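Local coordinates for protein cellulase (Uncultured bacterium, PDB 3WX5) that probably hydrolyses internal beta-1,4-glucosidic bonds of cellulose, as a glycoside hydrolase family 12 endoglucanase, at residues A[17-22]-A[50-55]; A[35-40]-A[85-90]; A[102-107]-A[195-200]; A[152-157]-A[182-187]. All coordinates share one frame; numbering follows the deposited sequence.

Contact 1: residues A[17-22]-A[50-55]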
# COMPACT_ATOMS: atom_id res chain seq x y z
N GLU A 17 -0.60 -1.73 24.42
CA GLU A 17 0.48 -0.91 23.88
C GLU A 17 0.09 0.57 23.89
O GLU A 17 -1.10 0.89 23.79
CB GLU A 17 0.87 -1.37 22.46
CG GLU A 17 -0.15 -1.04 21.37
CD GLU A 17 0.34 -1.44 19.97
OE1 GLU A 17 1.49 -1.09 19.60
OE2 GLU A 17 -0.40 -2.15 19.27
N PRO A 18 1.08 1.47 24.01
CA PRO A 18 0.88 2.92 23.86
C PRO A 18 0.31 3.23 22.47
O PRO A 18 0.66 2.54 21.50
CB PRO A 18 2.30 3.49 23.94
CG PRO A 18 3.13 2.40 24.54
CD PRO A 18 2.51 1.12 24.11
N THR A 19 -0.55 4.23 22.39
CA THR A 19 -1.14 4.61 21.12
C THR A 19 -1.03 6.12 20.97
O THR A 19 -0.82 6.82 21.97
CB THR A 19 -2.64 4.19 21.02
OG1 THR A 19 -3.38 4.83 22.06
CG2 THR A 19 -2.79 2.68 21.19
N ALA A 20 -1.10 6.60 19.73
CA ALA A 20 -1.28 8.02 19.42
C ALA A 20 -2.42 8.21 18.43
O ALA A 20 -2.63 7.36 17.56
CB ALA A 20 0.00 8.61 18.87
N THR A 21 -3.16 9.31 18.56
CA THR A 21 -4.29 9.58 17.66
C THR A 21 -3.89 10.70 16.73
O THR A 21 -3.65 11.82 17.17
CB THR A 21 -5.58 10.00 18.44
OG1 THR A 21 -5.97 8.93 19.32
CG2 THR A 21 -6.74 10.26 17.45
N VAL A 22 -3.71 10.36 15.46
CA VAL A 22 -3.07 11.28 14.50
C VAL A 22 -4.13 11.76 13.52
O VAL A 22 -4.76 10.93 12.84
CB VAL A 22 -1.97 10.53 13.70
CG1 VAL A 22 -1.46 11.37 12.53
CG2 VAL A 22 -0.80 10.10 14.63
N CYS A 50 -8.95 10.78 11.28
CA CYS A 50 -8.03 10.44 12.36
C CYS A 50 -7.76 8.95 12.37
O CYS A 50 -8.64 8.15 12.10
CB CYS A 50 -8.60 10.83 13.72
SG CYS A 50 -8.95 12.62 13.84
N ILE A 51 -6.52 8.57 12.71
CA ILE A 51 -6.22 7.17 13.00
C ILE A 51 -5.63 7.02 14.39
O ILE A 51 -4.77 7.83 14.80
CB ILE A 51 -5.25 6.55 11.95
CG1 ILE A 51 -3.98 7.40 11.79
CG2 ILE A 51 -5.98 6.44 10.59
CD1 ILE A 51 -2.96 6.83 10.74
N GLU A 52 -5.99 5.94 15.07
CA GLU A 52 -5.38 5.61 16.34
C GLU A 52 -4.33 4.53 16.13
O GLU A 52 -4.64 3.46 15.61
CB GLU A 52 -6.46 5.14 17.33
CG GLU A 52 -5.90 4.65 18.66
CD GLU A 52 -7.02 4.26 19.63
OE1 GLU A 52 -7.58 5.17 20.26
OE2 GLU A 52 -7.43 3.07 19.65
N ILE A 53 -3.08 4.87 16.43
CA ILE A 53 -1.90 4.06 16.04
C ILE A 53 -1.23 3.41 17.25
O ILE A 53 -0.77 4.10 18.18
CB ILE A 53 -0.81 4.90 15.35
CG1 ILE A 53 -1.41 5.77 14.24
CG2 ILE A 53 0.27 3.98 14.74
CD1 ILE A 53 -0.41 6.75 13.65
N GLY A 54 -1.07 2.09 17.19
CA GLY A 54 -0.30 1.36 18.20
C GLY A 54 1.18 1.56 17.93
O GLY A 54 1.67 1.25 16.85
N LEU A 55 1.89 2.18 18.87
CA LEU A 55 3.28 2.54 18.62
C LEU A 55 4.26 1.36 18.54
O LEU A 55 5.33 1.49 17.95
CB LEU A 55 3.76 3.58 19.64
CG LEU A 55 3.01 4.91 19.57
CD1 LEU A 55 3.44 5.86 20.70
CD2 LEU A 55 3.12 5.55 18.19
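Strands 19-22 and 50-54 run antiparallel, their directions 162° apart and their axes 4.5 Å at closest approach, with Ala20-Ile53 and Val22-Ile51 as hydrogen-bonded pairs and Thr19-Gly54 and Thr21-Glu52 as non-hydrogen-bonded ones. Ile53 N reaches Ala20 O at 2.8 Å, Val22 N reaches Ile51 O at 2.8 Å, and beyond the strand end Leu55 N still finds Pro18 O at 2.9 Å in a nearly straight bond (172°). Ala20, Val22, Ile51 and Ile53 share one face. There Ile53 sends CD1 diagonally to Val22 CG2, 3.5 Å away, because its CG1 stands beside the backbone N, anti to the carbonyl carbon (chi1 -49°). The other face carries Thr19, Thr21 and Glu52; the methylene CG of Glu52 lies 4.1 Å from Thr19 CB. Glu17 folds its carboxylate over Gly54, which has no side chain there, and OE1 comes to 3.1 Å from Gly54 C. Its oxygens are held just beyond the segment, OE1 by Glu56 N and OE2 by Thr57 OG1. Cys50 is in a disulfide with Cys23, directly after Val22. The Ile53 face packs on strands 28-31 and 36-39 of the opposing sheet, as in a beta-sandwich. The N-terminal edge strand is thus held by backbone bonds, a covalent tie at one end and a carboxylate at the other, with apolar groups turned to the core.

Contact 2: residues A[35-40]-A[85-90]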
# COMPACT_ATOMS: atom_id res chain seq x y z
N ARG A 35 11.04 0.33 12.62
CA ARG A 35 11.10 -0.56 11.48
C ARG A 35 10.04 -0.19 10.42
O ARG A 35 10.25 -0.40 9.23
CB ARG A 35 10.97 -2.03 11.89
CG ARG A 35 10.87 -2.95 10.68
CD ARG A 35 11.25 -4.38 10.98
NE ARG A 35 11.05 -5.21 9.79
CZ ARG A 35 11.92 -5.35 8.80
NH1 ARG A 35 13.10 -4.75 8.84
NH2 ARG A 35 11.63 -6.13 7.77
N TYR A 36 8.89 0.29 10.88
CA TYR A 36 7.81 0.72 9.97
C TYR A 36 7.40 2.15 10.32
O TYR A 36 7.80 2.69 11.34
CB TYR A 36 6.59 -0.22 10.04
CG TYR A 36 6.91 -1.67 9.83
CD1 TYR A 36 7.44 -2.13 8.62
CD2 TYR A 36 6.73 -2.60 10.85
CE1 TYR A 36 7.83 -3.46 8.47
CE2 TYR A 36 7.07 -3.93 10.69
CZ TYR A 36 7.65 -4.34 9.52
OH TYR A 36 8.02 -5.65 9.37
N ARG A 37 6.62 2.76 9.44
CA ARG A 37 6.08 4.09 9.66
C ARG A 37 4.61 4.05 9.30
O ARG A 37 4.26 3.47 8.28
CB ARG A 37 6.76 5.05 8.71
CG ARG A 37 6.59 6.51 9.07
CD ARG A 37 7.91 7.22 8.83
NE ARG A 37 7.66 8.58 8.42
CZ ARG A 37 7.54 9.59 9.25
NH1 ARG A 37 7.69 9.39 10.56
NH2 ARG A 37 7.28 10.81 8.79
N VAL A 38 3.78 4.77 10.05
CA VAL A 38 2.36 4.86 9.76
C VAL A 38 2.01 6.30 9.38
O VAL A 38 2.52 7.26 9.98
CB VAL A 38 1.50 4.39 10.95
CG1 VAL A 38 -0.00 4.60 10.67
CG2 VAL A 38 1.80 2.91 11.26
N ILE A 39 1.22 6.46 8.32
CA ILE A 39 0.93 7.80 7.80
C ILE A 39 -0.56 7.96 7.68
O ILE A 39 -1.25 7.04 7.21
CB ILE A 39 1.62 8.03 6.42
CG1 ILE A 39 1.40 6.85 5.46
CG2 ILE A 39 3.13 8.31 6.59
CD1 ILE A 39 1.92 7.10 4.03
N ASN A 40 -1.08 9.12 8.10
CA ASN A 40 -2.49 9.42 7.93
C ASN A 40 -2.79 9.65 6.46
O ASN A 40 -3.78 9.11 5.91
CB ASN A 40 -2.88 10.65 8.78
CG ASN A 40 -4.37 10.68 9.13
OD1 ASN A 40 -5.01 9.64 9.31
ND2 ASN A 40 -4.91 11.90 9.30
N TRP A 85 8.13 9.01 -0.45
CA TRP A 85 8.47 10.39 -0.79
C TRP A 85 9.66 10.89 0.04
O TRP A 85 9.63 12.00 0.60
CB TRP A 85 7.27 11.32 -0.66
CG TRP A 85 6.41 11.37 -1.90
CD1 TRP A 85 6.48 12.30 -2.91
CD2 TRP A 85 5.39 10.45 -2.27
NE1 TRP A 85 5.55 12.01 -3.88
CE2 TRP A 85 4.87 10.87 -3.51
CE3 TRP A 85 4.90 9.27 -1.70
CZ2 TRP A 85 3.84 10.20 -4.17
CZ3 TRP A 85 3.86 8.60 -2.35
CH2 TRP A 85 3.35 9.06 -3.58
N GLY A 86 10.70 10.07 0.12
CA GLY A 86 11.95 10.47 0.78
C GLY A 86 11.97 10.31 2.29
O GLY A 86 13.02 10.52 2.91
N ALA A 87 10.83 9.97 2.88
CA ALA A 87 10.80 9.67 4.32
C ALA A 87 11.01 8.17 4.56
O ALA A 87 10.09 7.38 4.36
CB ALA A 87 9.48 10.15 4.94
N CYS A 88 12.21 7.80 5.01
CA CYS A 88 12.61 6.40 5.13
C CYS A 88 12.44 5.84 6.55
O CYS A 88 12.63 6.55 7.56
CB CYS A 88 14.07 6.20 4.65
SG CYS A 88 14.43 6.69 2.90
N THR A 89 12.08 4.56 6.63
CA THR A 89 12.11 3.83 7.89
C THR A 89 13.55 3.45 8.26
O THR A 89 14.48 3.74 7.49
CB THR A 89 11.22 2.58 7.80
OG1 THR A 89 11.67 1.76 6.72
CG2 THR A 89 9.78 2.99 7.53
N SER A 90 13.74 2.81 9.40
CA SER A 90 15.09 2.46 9.85
C SER A 90 15.58 1.15 9.27
O SER A 90 14.92 0.12 9.39
CB SER A 90 15.20 2.42 11.37
OG SER A 90 14.61 3.56 11.95
O HOH W 1 12.67 -0.43 8.04
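Thr89 and Arg35 meet through one bridging water, which also takes in Ser90. Water 1 donates to Arg35 O and to Ser90 O, each at 2.7 Å, and accepts from Thr89 OG1, also at 2.7 Å. That hydroxyl takes a further bond from Gly82 N, so both its donor and acceptor roles are used. Direct packing comes from the other branch of Thr89. With OG1 set between the backbone N and the carbonyl carbon (chi1 58°), the methyl CG2 is turned onto the backbone of strand 36-39, 3.7 Å from Arg37 N, and also meets Arg37 CB at 3.8 Å. Thr89 CB itself rests 3.4 Å from Arg35 O. Farther along, the bent Arg37 chain passes Ala87, whose CB lies obliquely to the guanidinium; Arg37 NH1 makes a salt bridge with Asp30. Arg35 folds back on its neighbour: its CG sits over the centre of the Tyr36 ring, 3.7 Å above the plane, and its NE donates to Tyr36 OH at 148°. The same pair forms a classic beta bulge opposite Val31, and both side chains end at the backbone of Val239, Arg35 NH2 on its O and Tyr36 OH with its N. Cys88, in a disulfide with Cys83, lies between Ala87 and Thr89 in the hairpin formed by strands 83-84 and 87-88. With no direct hydrogen bond between the two segments, the hairpin is joined to the start of strand 36-39 through a shared water and a threonine methyl.

Contact 3: residues A[102-107]-A[195-200]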
# COMPACT_ATOMS: atom_id res chain seq x y z
N SER A 102 15.92 -10.86 -4.07
CA SER A 102 15.76 -12.33 -4.10
C SER A 102 14.38 -12.78 -3.64
O SER A 102 13.74 -13.57 -4.31
CB SER A 102 16.83 -13.08 -3.29
OG SER A 102 16.80 -12.69 -1.93
N ARG A 103 13.92 -12.24 -2.51
CA ARG A 103 12.62 -12.62 -1.94
C ARG A 103 11.94 -11.41 -1.31
O ARG A 103 12.59 -10.58 -0.67
CB ARG A 103 12.77 -13.70 -0.87
CG ARG A 103 13.07 -15.10 -1.43
CD ARG A 103 13.36 -16.12 -0.29
NE ARG A 103 14.76 -16.08 0.17
CZ ARG A 103 15.27 -16.81 1.17
NH1 ARG A 103 14.51 -17.65 1.86
NH2 ARG A 103 16.56 -16.69 1.50
N LEU A 104 10.61 -11.43 -1.30
CA LEU A 104 9.86 -10.39 -0.64
C LEU A 104 8.49 -10.90 -0.25
O LEU A 104 7.70 -11.30 -1.10
CB LEU A 104 9.72 -9.18 -1.55
CG LEU A 104 8.94 -8.02 -0.92
CD1 LEU A 104 9.65 -7.49 0.37
CD2 LEU A 104 8.73 -6.87 -1.97
N GLN A 105 8.22 -10.92 1.05
CA GLN A 105 6.92 -11.42 1.52
C GLN A 105 6.38 -10.54 2.64
O GLN A 105 7.12 -9.78 3.26
CB GLN A 105 7.03 -12.87 2.02
CG GLN A 105 7.95 -13.05 3.21
CD GLN A 105 8.02 -14.51 3.66
OE1 GLN A 105 8.45 -15.38 2.90
NE2 GLN A 105 7.46 -14.81 4.84
N SER A 106 5.09 -10.66 2.88
CA SER A 106 4.45 -9.83 3.88
C SER A 106 3.25 -10.51 4.52
O SER A 106 2.60 -11.35 3.90
CB SER A 106 4.11 -8.50 3.22
OG SER A 106 3.44 -7.65 4.11
N ASN A 107 3.05 -10.25 5.81
CA ASN A 107 1.80 -10.52 6.51
C ASN A 107 0.96 -9.26 6.72
O ASN A 107 1.50 -8.19 6.98
CB ASN A 107 2.06 -11.15 7.89
CG ASN A 107 3.00 -12.33 7.85
OD1 ASN A 107 3.20 -12.96 6.82
ND2 ASN A 107 3.61 -12.63 9.00
N LEU A 195 2.52 -13.49 2.10
CA LEU A 195 2.13 -13.21 0.73
C LEU A 195 3.39 -12.94 -0.06
O LEU A 195 4.24 -12.17 0.39
CB LEU A 195 1.20 -11.99 0.66
CG LEU A 195 0.65 -11.69 -0.74
CD1 LEU A 195 -0.31 -12.83 -1.24
CD2 LEU A 195 -0.05 -10.36 -0.73
N ASP A 196 3.54 -13.64 -1.19
CA ASP A 196 4.74 -13.49 -2.01
C ASP A 196 4.65 -12.24 -2.89
O ASP A 196 4.10 -12.29 -3.99
CB ASP A 196 4.95 -14.74 -2.86
CG ASP A 196 6.21 -14.68 -3.70
OD1 ASP A 196 6.91 -13.63 -3.72
OD2 ASP A 196 6.53 -15.71 -4.33
N LEU A 197 5.12 -11.11 -2.37
CA LEU A 197 5.05 -9.84 -3.12
C LEU A 197 5.93 -9.90 -4.40
O LEU A 197 5.62 -9.23 -5.38
CB LEU A 197 5.49 -8.66 -2.24
CG LEU A 197 4.65 -8.45 -0.97
CD1 LEU A 197 5.05 -7.19 -0.21
CD2 LEU A 197 3.14 -8.44 -1.32
N LYS A 198 7.04 -10.65 -4.36
CA LYS A 198 7.94 -10.72 -5.52
C LYS A 198 7.21 -11.34 -6.72
O LYS A 198 7.47 -10.98 -7.86
CB LYS A 198 9.18 -11.57 -5.17
CG LYS A 198 10.30 -11.59 -6.22
CD LYS A 198 10.84 -10.20 -6.49
CE LYS A 198 12.00 -10.15 -7.51
NZ LYS A 198 12.37 -11.44 -8.19
N ALA A 199 6.26 -12.23 -6.45
CA ALA A 199 5.51 -12.86 -7.57
C ALA A 199 4.82 -11.77 -8.39
O ALA A 199 4.83 -11.80 -9.63
CB ALA A 199 4.49 -13.87 -7.06
N PHE A 200 4.21 -10.79 -7.71
CA PHE A 200 3.55 -9.68 -8.42
C PHE A 200 4.53 -8.81 -9.17
O PHE A 200 4.27 -8.40 -10.30
CB PHE A 200 2.71 -8.82 -7.44
CG PHE A 200 1.66 -9.60 -6.72
CD1 PHE A 200 1.96 -10.27 -5.54
CD2 PHE A 200 0.41 -9.83 -7.32
CE1 PHE A 200 1.04 -11.08 -4.90
CE2 PHE A 200 -0.56 -10.57 -6.65
CZ PHE A 200 -0.24 -11.21 -5.43
O HOH W 2 9.33 -13.82 -2.44
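Leu104 O is shared by two backbone N-H groups at the point where strand 191-196 gives way to a helix: Leu197 N approaches at 2.9 Å and Lys198 N at 3.4 Å, both in weak bonds. Asp196 stands at the bend, as the centre of an inverse gamma turn and the N-cap of the helix, and the amides that follow it point back to the neighbouring strand. Its OD1 accepts from Ala199 N in a capping bond, met from above the carboxylate plane, 71° out of it, and takes a second bond from water 2 at 2.7 Å. That water also accepts from Leu104 N, so both polar backbone atoms of Leu104 are tied to the helix start. A negative carboxylate here would probably suit the positive end of the helix dipole. Before the turn the pairing is regular: Leu195 N meets Ser106 O at 2.8 Å and Ser106 N meets Leu195 O at 3.0 Å. On the apolar side Leu104 extends CG away from its own backbone N (chi1 -180°), which lays CD2 3.7 Å from Leu197 CB. Leu197 CD1 in turn reaches Ser106 CB at 3.8 Å, while Ser106 OG bonds to Ser238 O and Tyr122 OH. Strand 101-111 lies between 233-243 and the outermost strand 191-196; the two leucines face Val219 of strand 215-225 in the opposing sheet, and helix 197-206 leads off from the sheet edge.

Contact 4: residues A[152-157]-A[182-187]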
# COMPACT_ATOMS: atom_id res chain seq x y z
N VAL A 152 -15.81 0.19 -6.07
CA VAL A 152 -14.65 1.00 -6.44
C VAL A 152 -13.80 0.21 -7.44
O VAL A 152 -13.83 -1.02 -7.42
CB VAL A 152 -13.84 1.38 -5.18
CG1 VAL A 152 -14.64 2.35 -4.31
CG2 VAL A 152 -13.45 0.13 -4.37
N MET A 153 -13.12 0.90 -8.36
CA MET A 153 -12.43 0.24 -9.49
C MET A 153 -10.96 0.70 -9.46
O MET A 153 -10.70 1.85 -9.13
CB MET A 153 -13.04 0.68 -10.83
CG MET A 153 -14.35 -0.02 -11.20
SD MET A 153 -14.17 -1.83 -11.24
CE MET A 153 -15.78 -2.36 -10.63
N PRO A 154 -10.02 -0.18 -9.84
CA PRO A 154 -8.65 0.25 -10.12
C PRO A 154 -8.60 1.26 -11.27
O PRO A 154 -9.53 1.32 -12.10
CB PRO A 154 -7.98 -1.06 -10.56
CG PRO A 154 -8.70 -2.09 -9.78
CD PRO A 154 -10.14 -1.64 -9.91
N GLY A 155 -7.54 2.06 -11.29
CA GLY A 155 -7.22 2.90 -12.46
C GLY A 155 -7.01 2.09 -13.72
O GLY A 155 -6.72 0.89 -13.66
N GLY A 156 -7.16 2.74 -14.87
CA GLY A 156 -6.73 2.12 -16.13
C GLY A 156 -7.73 1.11 -16.67
O GLY A 156 -8.94 1.28 -16.50
N ASN A 157 -7.21 0.05 -17.28
CA ASN A 157 -8.03 -0.94 -17.96
C ASN A 157 -7.65 -2.32 -17.45
O ASN A 157 -6.47 -2.59 -17.17
CB ASN A 157 -7.76 -0.93 -19.46
CG ASN A 157 -8.05 0.40 -20.09
OD1 ASN A 157 -7.15 1.05 -20.64
ND2 ASN A 157 -9.32 0.78 -20.09
N ALA A 182 -2.44 -2.75 -10.97
CA ALA A 182 -3.20 -3.19 -9.79
C ALA A 182 -3.59 -4.65 -9.95
O ALA A 182 -4.12 -5.05 -11.00
CB ALA A 182 -4.43 -2.33 -9.61
N TYR A 183 -3.39 -5.42 -8.89
CA TYR A 183 -3.86 -6.81 -8.88
C TYR A 183 -5.03 -6.87 -7.92
O TYR A 183 -4.85 -6.70 -6.73
CB TYR A 183 -2.75 -7.76 -8.40
CG TYR A 183 -1.57 -7.79 -9.37
CD1 TYR A 183 -0.57 -6.82 -9.29
CD2 TYR A 183 -1.51 -8.73 -10.40
CE1 TYR A 183 0.50 -6.80 -10.20
CE2 TYR A 183 -0.43 -8.73 -11.32
CZ TYR A 183 0.56 -7.77 -11.20
OH TYR A 183 1.56 -7.67 -12.15
N ARG A 184 -6.22 -7.15 -8.44
CA ARG A 184 -7.39 -7.21 -7.59
C ARG A 184 -7.74 -8.67 -7.37
O ARG A 184 -8.09 -9.37 -8.33
CB ARG A 184 -8.57 -6.49 -8.26
CG ARG A 184 -9.80 -6.37 -7.35
CD ARG A 184 -11.03 -5.81 -8.08
NE ARG A 184 -11.91 -5.20 -7.09
CZ ARG A 184 -12.68 -4.13 -7.32
NH1 ARG A 184 -12.78 -3.64 -8.56
NH2 ARG A 184 -13.34 -3.57 -6.31
N ARG A 185 -7.81 -9.11 -6.11
CA ARG A 185 -8.04 -10.55 -5.85
C ARG A 185 -9.43 -10.90 -6.38
O ARG A 185 -10.34 -10.06 -6.30
CB ARG A 185 -7.98 -10.84 -4.35
CG ARG A 185 -7.55 -12.28 -4.04
CD ARG A 185 -7.41 -12.45 -2.53
NE ARG A 185 -6.83 -13.75 -2.15
CZ ARG A 185 -7.51 -14.89 -2.13
NH1 ARG A 185 -8.81 -14.92 -2.45
NH2 ARG A 185 -6.89 -16.00 -1.69
N THR A 186 -9.58 -12.08 -6.98
CA THR A 186 -10.87 -12.44 -7.61
C THR A 186 -11.95 -12.66 -6.55
O THR A 186 -13.15 -12.56 -6.85
CB THR A 186 -10.76 -13.69 -8.52
OG1 THR A 186 -10.24 -14.78 -7.76
CG2 THR A 186 -9.81 -13.44 -9.70
N THR A 187 -11.54 -13.06 -5.35
CA THR A 187 -12.40 -12.94 -4.17
C THR A 187 -11.69 -12.28 -3.00
O THR A 187 -10.49 -12.48 -2.81
CB THR A 187 -12.96 -14.31 -3.70
OG1 THR A 187 -11.88 -15.16 -3.33
CG2 THR A 187 -13.76 -14.99 -4.82
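Val152 O receives two N-H groups from the guanidinium of Arg184: NH2 donates at 2.8 Å, with an N-H...O angle of 139°, and NH1 adds a weak bond at 3.0 Å. The oxygen thus sits at the guanidinium edge between the two nitrogens, somewhat tilted from the plane, so the forked grip limits how far the group can turn. Arg184 gets there with a chain extended from CG to NE and with CG anti to the backbone N (chi1 -174°), which carries the charge from strand 179-185 to the loop. Beyond NH1, in the guanidinium plane, Met153 SD stands 3.5 Å from that nitrogen; the thioether is curled back by bends at chi2 and chi3, although its CB leaves the backbone in the opposite sense. Trp148 supplies a cation-pi partner for the same arginine, so the buried charge is met by a carbonyl and an aromatic ring together. The fold places these groups side by side: strand 179-185 runs parallel to 140-149 and antiparallel to 167-175 in the larger sheet of the family 12 beta-jelly roll, and residues 152-156 belong to the loop joining 140-149 to 157-164. The Pro154 ring crosses the Arg184 side chain at about a right angle, its CD 3.6 Å from Arg184 NH1. Elsewhere on the ring, Pro154 CB meets Ala182 CB at 3.9 Å. Trp145 and Trp172 also touch this ring, and Gly155 N bonds to Tyr180 OH.

How the contacts relate
Contacts 1 and 2, centres about 15 Å apart, meet across the sandwich: Ile53 CD1 and Ile51 CD1 each lie 3.7 Å from Val38 CG1. Contacts 1 and 3 sit at the two outermost strands of the six-stranded sheet, 19-22 and 191-196, with centres about 27 Å apart. Contacts 2 and 4 both reach the larger sheet, centres about 26 Å apart, on opposite sides of the chain's centre. Contact 4 is nested in the loop closed by contact 3, centres about 19 Å apart, and the two touch where Phe200 O comes to 3.4 Å from Tyr183 OH. In family 12 enzymes the substrate cleft runs over the concave face of the larger sheet, to which strand 179-185 of contact 4 belongs.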